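Local coordinates for protein farnesyl pyrophosphate synthase (Pseudomonas aeruginosa, PDB 3ZOU) that catalyses the condensation of geranyl diphosphate with isopentenyl diphosphate to give farnesyl diphosphate, using magnesium, at residues A[213-218]-A[289-294]; A[206-211]-A[282-287]; A[223-228]-A[257-262]. One frame throughout, in Å; residues are numbered along the deposited sequence.

Contact 1 of 3, residues A[213-218]-A[289-294]. With 6H6 (3-(2-oxo-1,3-benzoxazol-3(2H)-yl)propanoic acid), chain G.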
loop_
_atom_site.group_PDB
_atom_site.type_symbol
_atom_site.label_atom_id
_atom_site.label_comp_id
_atom_site.label_asym_id
_atom_site.label_seq_id
_atom_site.Cartn_x
_atom_site.Cartn_y
_atom_site.Cartn_z
ATOM N N GLU A 213 19.797 7.136 10.196
ATOM C CA GLU A 213 20.711 6.907 9.105
ATOM C C GLU A 213 21.930 6.124 9.505
ATOM O O GLU A 213 22.334 5.170 8.869
ATOM C CB GLU A 213 21.143 8.255 8.482
ATOM C CG GLU A 213 20.043 9.028 7.794
ATOM C CD GLU A 213 20.365 10.492 7.438
ATOM O OE1 GLU A 213 21.258 11.113 8.046
ATOM O OE2 GLU A 213 19.652 11.041 6.572
ATOM N N ALA A 214 22.486 6.552 10.629
ATOM C CA ALA A 214 23.680 5.900 11.144
ATOM C C ALA A 214 23.461 4.476 11.589
ATOM O O ALA A 214 24.240 3.564 11.238
ATOM C CB ALA A 214 24.298 6.786 12.230
ATOM N N ILE A 215 22.424 4.194 12.377
ATOM C CA ILE A 215 22.217 2.836 12.780
ATOM C C ILE A 215 21.827 1.912 11.654
ATOM O O ILE A 215 22.146 0.736 11.683
ATOM C CB ILE A 215 21.243 2.650 13.950
ATOM C CG1 ILE A 215 19.844 3.193 13.636
ATOM C CG2 ILE A 215 21.746 3.356 15.169
ATOM C CD1 ILE A 215 18.769 2.533 14.423
ATOM N N GLY A 216 21.073 2.474 10.685
ATOM C CA GLY A 216 20.704 1.631 9.516
ATOM C C GLY A 216 21.913 1.104 8.778
ATOM O O GLY A 216 22.006 -0.061 8.472
ATOM N N LEU A 217 22.913 1.947 8.597
ATOM C CA LEU A 217 24.125 1.522 7.976
ATOM C C LEU A 217 24.952 0.643 8.897
ATOM O O LEU A 217 25.542 -0.363 8.497
ATOM C CB LEU A 217 24.961 2.708 7.482
ATOM C CG LEU A 217 24.550 3.420 6.221
ATOM C CD1 LEU A 217 25.784 4.315 5.885
ATOM C CD2 LEU A 217 24.300 2.449 5.074
ATOM N N ALA A 218 25.010 1.031 10.178
ATOM C CA ALA A 218 25.764 0.190 11.142
ATOM C C ALA A 218 25.340 -1.265 11.151
ATOM O O ALA A 218 26.184 -2.188 11.198
ATOM C CB ALA A 218 25.664 0.807 12.523
ATOM N N ARG A 289 24.625 0.868 20.448
ATOM C CA ARG A 289 25.744 0.034 20.899
ATOM C C ARG A 289 25.535 -1.418 20.636
ATOM O O ARG A 289 26.465 -2.155 20.208
ATOM C CB ARG A 289 25.974 0.328 22.384
ATOM C CG ARG A 289 26.328 1.779 22.629
ATOM C CD ARG A 289 26.911 2.018 24.023
ATOM N NE ARG A 289 27.049 3.427 24.274
ATOM C CZ ARG A 289 26.193 4.141 25.003
ATOM N NH1 ARG A 289 25.115 3.583 25.517
ATOM N NH2 ARG A 289 26.418 5.425 25.187
ATOM N N TYR A 290 24.351 -1.934 20.906
ATOM C CA TYR A 290 24.047 -3.342 20.685
ATOM C C TYR A 290 24.365 -3.787 19.243
ATOM O O TYR A 290 24.918 -4.858 19.019
ATOM C CB TYR A 290 22.572 -3.625 20.966
ATOM C CG TYR A 290 22.145 -4.975 20.505
ATOM C CD1 TYR A 290 22.401 -6.115 21.268
ATOM C CD2 TYR A 290 21.458 -5.119 19.286
ATOM C CE1 TYR A 290 22.036 -7.382 20.819
ATOM C CE2 TYR A 290 21.126 -6.370 18.834
ATOM C CZ TYR A 290 21.437 -7.491 19.609
ATOM O OH TYR A 290 21.045 -8.756 19.142
ATOM N N ILE A 291 24.001 -2.912 18.295
ATOM C CA ILE A 291 24.124 -3.262 16.884
ATOM C C ILE A 291 25.580 -3.597 16.505
ATOM O O ILE A 291 25.834 -4.577 15.816
ATOM C CB ILE A 291 23.593 -2.129 15.989
ATOM C CG1 ILE A 291 22.067 -2.066 16.041
ATOM C CG2 ILE A 291 24.019 -2.310 14.554
ATOM C CD1 ILE A 291 21.521 -0.765 15.579
ATOM N N VAL A 292 26.514 -2.845 17.050
ATOM C CA VAL A 292 27.895 -3.091 16.709
ATOM C C VAL A 292 28.619 -4.023 17.683
ATOM O O VAL A 292 29.709 -4.500 17.385
ATOM C CB VAL A 292 28.679 -1.775 16.518
ATOM C CG1 VAL A 292 28.012 -0.954 15.443
ATOM C CG2 VAL A 292 28.829 -0.949 17.821
ATOM N N GLU A 293 28.031 -4.263 18.854
ATOM C CA GLU A 293 28.623 -5.198 19.793
ATOM C C GLU A 293 28.242 -6.619 19.607
ATOM O O GLU A 293 28.857 -7.544 20.232
ATOM C CB GLU A 293 28.333 -4.761 21.242
ATOM C CG GLU A 293 28.988 -3.461 21.671
ATOM C CD GLU A 293 28.617 -3.038 23.079
ATOM O OE1 GLU A 293 28.079 -3.894 23.883
ATOM O OE2 GLU A 293 28.763 -1.836 23.398
ATOM N N ARG A 294 27.215 -6.882 18.797
ATOM C CA ARG A 294 26.811 -8.265 18.612
ATOM C C ARG A 294 27.919 -9.119 17.946
ATOM O O ARG A 294 28.695 -8.677 17.107
ATOM C CB ARG A 294 25.410 -8.391 18.004
ATOM C CG ARG A 294 25.282 -7.895 16.613
ATOM C CD ARG A 294 23.874 -7.398 16.242
ATOM N NE ARG A 294 24.100 -6.621 15.024
ATOM C CZ ARG A 294 23.983 -7.114 13.810
ATOM N NH1 ARG A 294 23.631 -8.395 13.644
ATOM N NH2 ARG A 294 24.309 -6.363 12.752
HETATM O O 6H6 G . 18.077 -12.656 21.187
HETATM N N1 6H6 G . 18.490 -8.509 21.046
HETATM O O1 6H6 G . 19.286 -8.169 23.177
HETATM C C2 6H6 G . 18.803 -7.762 22.100
HETATM O O2 6H6 G . 18.500 -6.469 21.825
HETATM C C3 6H6 G . 18.029 -6.427 20.567
HETATM C C4 6H6 G . 17.604 -5.345 19.823
HETATM C C5 6H6 G . 17.144 -5.625 18.541
HETATM C C6 6H6 G . 17.127 -6.928 18.053
HETATM C C7 6H6 G . 17.539 -8.017 18.792
HETATM C C8 6H6 G . 18.009 -7.740 20.067
HETATM C C9 6H6 G . 18.619 -9.958 20.994
HETATM C C10 6H6 G . 17.341 -10.458 21.706
HETATM C C11 6H6 G . 17.093 -11.952 21.500
HETATM O OXT 6H6 G . 15.926 -12.360 21.710
#

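Contact 2 of 3, residues A[206-211]-A[282-287]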
loop_
_atom_site.group_PDB
_atom_site.type_symbol
_atom_site.label_atom_id
_atom_site.label_comp_id
_atom_site.label_asym_id
_atom_site.label_seq_id
_atom_site.Cartn_x
_atom_site.Cartn_y
_atom_site.Cartn_z
ATOM N N ALA A 206 15.314 16.132 12.964
ATOM C CA ALA A 206 16.481 16.058 12.164
ATOM C C ALA A 206 17.539 15.201 12.877
ATOM O O ALA A 206 18.274 14.431 12.250
ATOM C CB ALA A 206 17.010 17.461 11.866
ATOM N N ALA A 207 17.691 15.438 14.194
ATOM C CA ALA A 207 18.625 14.649 14.959
ATOM C C ALA A 207 18.302 13.192 14.950
ATOM O O ALA A 207 19.166 12.356 14.807
ATOM C CB ALA A 207 18.659 15.163 16.403
ATOM N N LEU A 208 17.038 12.905 15.130
ATOM C CA LEU A 208 16.585 11.514 15.098
ATOM C C LEU A 208 16.755 10.897 13.745
ATOM O O LEU A 208 17.084 9.701 13.609
ATOM C CB LEU A 208 15.132 11.415 15.640
ATOM C CG LEU A 208 14.935 11.499 17.147
ATOM C CD1 LEU A 208 13.474 11.683 17.448
ATOM C CD2 LEU A 208 15.476 10.287 17.910
ATOM N N GLU A 209 16.599 11.704 12.679
ATOM C CA GLU A 209 16.947 11.228 11.325
ATOM C C GLU A 209 18.434 10.876 11.122
ATOM O O GLU A 209 18.752 9.825 10.576
ATOM C CB GLU A 209 16.440 12.220 10.280
ATOM C CG GLU A 209 16.811 11.788 8.879
ATOM C CD GLU A 209 16.314 12.800 7.856
ATOM O OE1 GLU A 209 15.098 12.795 7.546
ATOM O OE2 GLU A 209 17.127 13.628 7.419
ATOM N N ARG A 210 19.330 11.698 11.691
ATOM C CA ARG A 210 20.741 11.396 11.667
ATOM C C ARG A 210 21.037 10.074 12.400
ATOM O O ARG A 210 21.871 9.267 11.941
ATOM C CB ARG A 210 21.550 12.564 12.237
ATOM C CG ARG A 210 21.572 13.741 11.325
ATOM C CD ARG A 210 22.724 14.685 11.773
ATOM N NE ARG A 210 22.500 15.267 13.052
ATOM C CZ ARG A 210 21.653 16.272 13.302
ATOM N NH1 ARG A 210 20.903 16.844 12.355
ATOM N NH2 ARG A 210 21.525 16.721 14.531
ATOM N N TYR A 211 20.419 9.936 13.564
ATOM C CA TYR A 211 20.538 8.697 14.327
ATOM C C TYR A 211 20.189 7.516 13.457
ATOM O O TYR A 211 20.865 6.496 13.443
ATOM C CB TYR A 211 19.690 8.818 15.624
ATOM C CG TYR A 211 19.506 7.483 16.340
ATOM C CD1 TYR A 211 18.502 6.617 15.987
ATOM C CD2 TYR A 211 20.409 7.064 17.271
ATOM C CE1 TYR A 211 18.333 5.398 16.572
ATOM C CE2 TYR A 211 20.279 5.808 17.878
ATOM C CZ TYR A 211 19.233 4.975 17.548
ATOM O OH TYR A 211 19.112 3.734 18.105
ATOM N N ASP A 282 17.782 6.847 26.244
ATOM C CA ASP A 282 18.735 5.799 26.461
ATOM C C ASP A 282 18.461 4.525 25.665
ATOM O O ASP A 282 19.413 3.885 25.213
ATOM C CB ASP A 282 18.893 5.496 27.968
ATOM C CG ASP A 282 19.799 6.489 28.656
ATOM O OD1 ASP A 282 20.480 7.313 28.017
ATOM O OD2 ASP A 282 19.823 6.410 29.914
ATOM N N PRO A 283 17.200 4.113 25.479
ATOM C CA PRO A 283 16.974 2.897 24.700
ATOM C C PRO A 283 17.587 3.006 23.295
ATOM O O PRO A 283 18.145 2.036 22.818
ATOM C CB PRO A 283 15.461 2.813 24.678
ATOM C CG PRO A 283 15.080 3.287 26.043
ATOM C CD PRO A 283 15.964 4.450 26.258
ATOM N N LEU A 284 17.438 4.167 22.697
ATOM C CA LEU A 284 18.065 4.416 21.377
ATOM C C LEU A 284 19.568 4.327 21.422
ATOM O O LEU A 284 20.256 3.771 20.562
ATOM C CB LEU A 284 17.626 5.740 20.830
ATOM C CG LEU A 284 16.172 5.935 20.356
ATOM C CD1 LEU A 284 15.981 7.306 19.747
ATOM C CD2 LEU A 284 15.785 4.892 19.332
ATOM N N ARG A 285 20.122 4.920 22.481
ATOM C CA ARG A 285 21.574 4.820 22.626
ATOM C C ARG A 285 22.056 3.380 22.775
ATOM O O ARG A 285 23.075 2.930 22.199
ATOM C CB ARG A 285 22.042 5.664 23.830
ATOM C CG ARG A 285 21.776 7.136 23.681
ATOM C CD ARG A 285 22.127 7.905 24.963
ATOM N NE ARG A 285 21.969 9.338 24.775
ATOM C CZ ARG A 285 21.095 10.131 25.360
ATOM N NH1 ARG A 285 20.293 9.696 26.308
ATOM N NH2 ARG A 285 21.044 11.382 24.992
ATOM N N GLN A 286 21.360 2.640 23.638
ATOM C CA GLN A 286 21.676 1.241 23.888
ATOM C C GLN A 286 21.560 0.360 22.631
ATOM O O GLN A 286 22.324 -0.566 22.427
ATOM C CB GLN A 286 20.818 0.688 25.036
ATOM C CG GLN A 286 21.189 1.284 26.375
ATOM C CD GLN A 286 20.373 0.653 27.515
ATOM O OE1 GLN A 286 20.029 -0.545 27.459
ATOM N NE2 GLN A 286 20.135 1.412 28.561
ATOM N N LEU A 287 20.544 0.641 21.836
ATOM C CA LEU A 287 20.394 -0.054 20.571
ATOM C C LEU A 287 21.574 0.209 19.645
ATOM O O LEU A 287 22.071 -0.726 19.075
ATOM C CB LEU A 287 19.074 0.373 19.877
ATOM C CG LEU A 287 18.889 -0.319 18.522
ATOM C CD1 LEU A 287 18.602 -1.790 18.689
ATOM C CD2 LEU A 287 17.703 0.377 17.868
#

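Contact 3 of 3, residues A[223-228]-A[257-262]. With MG (magnesium ion), chain F.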
loop_
_atom_site.group_PDB
_atom_site.type_symbol
_atom_site.label_atom_id
_atom_site.label_comp_id
_atom_site.label_asym_id
_atom_site.label_seq_id
_atom_site.Cartn_x
_atom_site.Cartn_y
_atom_site.Cartn_z
ATOM N N ASP A 223 26.596 -6.737 10.008
ATOM C CA ASP A 223 26.139 -8.018 9.456
ATOM C C ASP A 223 27.179 -8.641 8.500
ATOM O O ASP A 223 27.411 -9.867 8.560
ATOM C CB ASP A 223 24.864 -7.854 8.639
ATOM C CG ASP A 223 23.616 -7.902 9.473
ATOM O OD1 ASP A 223 23.706 -7.982 10.726
ATOM O OD2 ASP A 223 22.488 -7.789 8.883
ATOM N N ASP A 224 27.777 -7.794 7.674
ATOM C CA ASP A 224 28.803 -8.191 6.721
ATOM C C ASP A 224 30.008 -8.709 7.504
ATOM O O ASP A 224 30.616 -9.738 7.131
ATOM C CB ASP A 224 29.264 -7.076 5.789
ATOM C CG ASP A 224 28.255 -6.754 4.670
ATOM O OD1 ASP A 224 27.222 -7.419 4.632
ATOM O OD2 ASP A 224 28.584 -5.849 3.883
ATOM N N ILE A 225 30.367 -8.022 8.588
ATOM C CA ILE A 225 31.523 -8.423 9.359
ATOM C C ILE A 225 31.270 -9.788 9.952
ATOM O O ILE A 225 32.142 -10.663 9.874
ATOM C CB ILE A 225 31.849 -7.404 10.444
ATOM C CG1 ILE A 225 32.415 -6.136 9.840
ATOM C CG2 ILE A 225 32.793 -8.026 11.511
ATOM C CD1 ILE A 225 32.361 -4.939 10.730
ATOM N N LEU A 226 30.093 -10.003 10.538
ATOM C CA LEU A 226 29.766 -11.257 11.168
ATOM C C LEU A 226 29.701 -12.425 10.169
ATOM O O LEU A 226 30.038 -13.561 10.508
ATOM C CB LEU A 226 28.457 -11.129 11.955
ATOM C CG LEU A 226 28.545 -10.256 13.196
ATOM C CD1 LEU A 226 27.160 -10.056 13.807
ATOM C CD2 LEU A 226 29.538 -10.822 14.211
ATOM N N ASP A 227 29.229 -12.149 8.957
ATOM C CA ASP A 227 29.243 -13.145 7.835
ATOM C C ASP A 227 30.653 -13.661 7.481
ATOM O O ASP A 227 30.824 -14.850 7.218
ATOM C CB ASP A 227 28.635 -12.544 6.586
ATOM C CG ASP A 227 27.127 -12.521 6.616
ATOM O OD1 ASP A 227 26.519 -13.059 7.570
ATOM O OD2 ASP A 227 26.542 -11.942 5.675
ATOM N N VAL A 228 31.644 -12.770 7.475
ATOM C CA VAL A 228 33.065 -13.177 7.403
ATOM C C VAL A 228 33.449 -14.001 8.630
ATOM O O VAL A 228 33.679 -13.452 9.708
ATOM C CB VAL A 228 33.990 -11.939 7.273
ATOM C CG1 VAL A 228 35.470 -12.327 7.212
ATOM C CG2 VAL A 228 33.638 -11.156 6.018
ATOM N N GLU A 257 39.447 -5.176 9.033
ATOM C CA GLU A 257 39.662 -4.410 10.208
ATOM C C GLU A 257 39.166 -2.976 10.021
ATOM O O GLU A 257 38.581 -2.329 10.931
ATOM C CB GLU A 257 41.124 -4.575 10.650
ATOM C CG GLU A 257 41.327 -4.079 12.040
ATOM C CD GLU A 257 40.587 -4.887 13.089
ATOM O OE1 GLU A 257 40.663 -6.126 13.083
ATOM O OE2 GLU A 257 39.963 -4.274 13.973
ATOM N N ALA A 258 39.269 -2.448 8.807
ATOM C CA ALA A 258 38.790 -1.119 8.540
ATOM C C ALA A 258 37.195 -1.049 8.601
ATOM O O ALA A 258 36.627 -0.014 8.884
ATOM C CB ALA A 258 39.273 -0.678 7.145
ATOM N N ALA A 259 36.567 -2.116 8.139
ATOM C CA ALA A 259 35.073 -2.278 8.231
ATOM C C ALA A 259 34.680 -2.218 9.742
ATOM O O ALA A 259 33.663 -1.607 10.108
ATOM C CB ALA A 259 34.618 -3.568 7.593
ATOM N N LYS A 260 35.428 -2.940 10.580
ATOM C CA LYS A 260 35.124 -2.943 12.053
ATOM C C LYS A 260 35.203 -1.513 12.624
ATOM O O LYS A 260 34.365 -1.062 13.415
ATOM C CB LYS A 260 36.079 -3.869 12.767
ATOM C CG LYS A 260 35.830 -5.309 12.461
ATOM C CD LYS A 260 36.884 -6.226 13.074
ATOM C CE LYS A 260 36.405 -7.630 12.969
ATOM N NZ LYS A 260 37.260 -8.674 13.601
ATOM N N GLY A 261 36.203 -0.749 12.170
ATOM C CA GLY A 261 36.350 0.619 12.508
ATOM C C GLY A 261 35.225 1.541 12.129
ATOM O O GLY A 261 34.812 2.496 12.832
ATOM N N TYR A 262 34.755 1.305 10.892
ATOM C CA TYR A 262 33.654 2.056 10.378
ATOM C C TYR A 262 32.351 1.780 11.155
ATOM O O TYR A 262 31.621 2.691 11.381
ATOM C CB TYR A 262 33.474 1.693 8.910
ATOM C CG TYR A 262 32.423 2.500 8.143
ATOM C CD1 TYR A 262 32.293 3.895 8.277
ATOM C CD2 TYR A 262 31.571 1.837 7.261
ATOM C CE1 TYR A 262 31.363 4.616 7.538
ATOM C CE2 TYR A 262 30.640 2.562 6.521
ATOM C CZ TYR A 262 30.533 3.925 6.683
ATOM O OH TYR A 262 29.578 4.650 5.982
HETATM MG MG MG F . 25.497 -7.130 3.402
HETATM O O HOH W 1 26.567 -5.167 2.400
HETATM O O HOH W 2 24.421 -8.618 4.678
HETATM O O HOH W 3 25.037 -5.770 4.787
HETATM O O HOH W 4 26.335 -8.723 2.219
HETATM O O HOH W 5 23.819 -7.016 2.469
#

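Contact 1 of 3, residues A[213-218]-A[289-294]
Ile291 makes the largest share of this contact, reaching Ile215 and Ala218. Segments 213-218 and 289-293 run nearly parallel, 19° apart, and their axes approach to 9.8 Å. The two branches of Ile291 divide the work. Its CG1 stands beside the backbone N and anti to the carbonyl carbon (chi1 -73°), which sends CD1 to Ile215. CD1 lies 3.8 Å from Ile215 CB, and the two isoleucine side chains cross at about a right angle. The other branch, CG2, turns to the backbone of the facing helix and lies 3.8 Å from Ala218 C. Ala218 CB rests against two residues, 4.1 Å from Ile291 CG2 and from Val292 CG1. No hydrogen bond crosses this apolar seam.

The outer side is looser. Arg289 and Glu293 are exposed, and the helix ends before Arg294. The Arg294 side chain folds back so that NE donates to Ile291 O over 2.8 Å, in the carbonyl plane and on a lone pair. Its NH2 continues to Asp223 in a salt bridge. Tyr290 takes no part in the seam and meets the fragment 6H6. The fused ring system lies over one face of the tyrosine, with Tyr290 CZ 3.4 Å from 6H6 N1.

Helix 256-273 packs against the seam: Ile215 touches Ala270, and Ala218 touches Leu266. Leu217 touches Tyr262 of helix 256-273 and also Glu175 and His178 of helix 171-196.

Contact 2 of 3, residues A[206-211]-A[282-287]
Tyr211 spans the gap to Leu284 and bonds to its backbone. The contact belongs to the all-helical isoprenoid synthase fold, and here it joins helix 202-227 to the first turns of helix 282-293. The axes of segments 206-211 and 282-287 approach to 12.5 Å, so long side chains must bridge them. Tyr211 OH donates to Leu284 O over 2.7 Å. The donor approaches 25° out of the carbonyl plane. This bond gives the hydroxyl of a buried tyrosine a backbone partner. CG of Tyr211 is anti to the backbone N (chi1 168°), which directs the ring at the facing helix. Leu284 packs against that ring: its CB is 3.7 Å from Tyr211 CZ, and CD1 lies over one face. The same CD1 meets Leu208 CD2 at 3.5 Å, with the two leucines crossing at about a right angle. Leu287 closes in on the hydroxyl, its CD2 3.6 Å from Tyr211 OH.

The next shell comes from helix 47-58 and the loop at Leu274. Leu51 of helix 47-58 touches both Tyr211 and Leu287, while Ala54 and Ala58 back Leu284. Leu274 packs on Leu208, Tyr211 and Leu284. Leu287 also touches the fragment 6H6 and so links the cluster to that pocket.

Further out, Arg285 points away from the contact and ties the start of its helix to the preceding loop. Its NH2 donates to Leu274 O and Phe277 O. Its NH1 also reaches Pro278 O. Within the helix, Arg285 NH1 forms a salt bridge with Asp282 OD1 at 2.9 Å, meeting the carboxylate on its anti side and 33° out of its plane.

Contact 3 of 3, residues A[223-228]-A[257-262]
One side chain, Ile225, makes every contact from its segment, and its CD1 comes closest to backbone atoms, though it also touches the side chains of Ala259 and Lys260. Ile225 CD1 lies 3.6 Å from Ala259 O and 3.7 Å from Lys260 CA. The CG1 branch is anti to the carbonyl carbon (chi1 -72°), which carries CD1 to helix 256-273. Beside it, Ile225 CG1 is 4.1 Å from Ala259 CB. CG2 meets the aliphatic part of Lys260 at CE, 3.9 Å away. The lysine chain is extended beyond CG, so it runs past the isoleucine with its methylene groups in touch. No hydrogen bond links the two segments.

Ile225 is the third residue of Asp223-Asp224-Ile225-Leu226-Asp227. This is the second aspartate-rich DDxxD motif of the prenyl synthase family. The packing joins the C-terminal turn of helix 202-227, which carries these aspartates, to helix 256-273. Asp224 binds a magnesium ion through OD1 at 2.1 Å. Five waters complete an octahedron around the ion. Water 1, the most distant at 2.5 Å from magnesium, donates to Asp224 OD2 over 2.6 Å. The backbone N of Tyr250 donates to the same oxygen, so both carboxylate oxygens are engaged and the group is fixed.

With one protein ligand and five waters, this magnesium has places that a diphosphate could take over by displacing water. That is consistent with the metal-binding role of this motif in related synthases.

All three contacts share helix 202-227. Contacts 1 and 2 pair it with helix 282-293, and their centres are about 10 Å apart. They touch where Ile215 CD1 meets Leu287 CD2 at 4.2 Å, and send Tyr290 and Leu287 respectively to the 6H6 pocket. Contact 3 uses helix 256-273. Its centre is about 11 Å from that of contact 1, and a salt bridge of 2.7 Å between Arg294 NH2 and Asp223 OD1 joins them. Contacts 2 and 3 do not touch, with nearest atoms about 11 Å apart. Helix 202-227 thus runs from its packing with helix 282-293, which lines the fragment pocket, to the second aspartate-rich motif; Asp84 and Asp90 hold other magnesium ions near geranyl diphosphate.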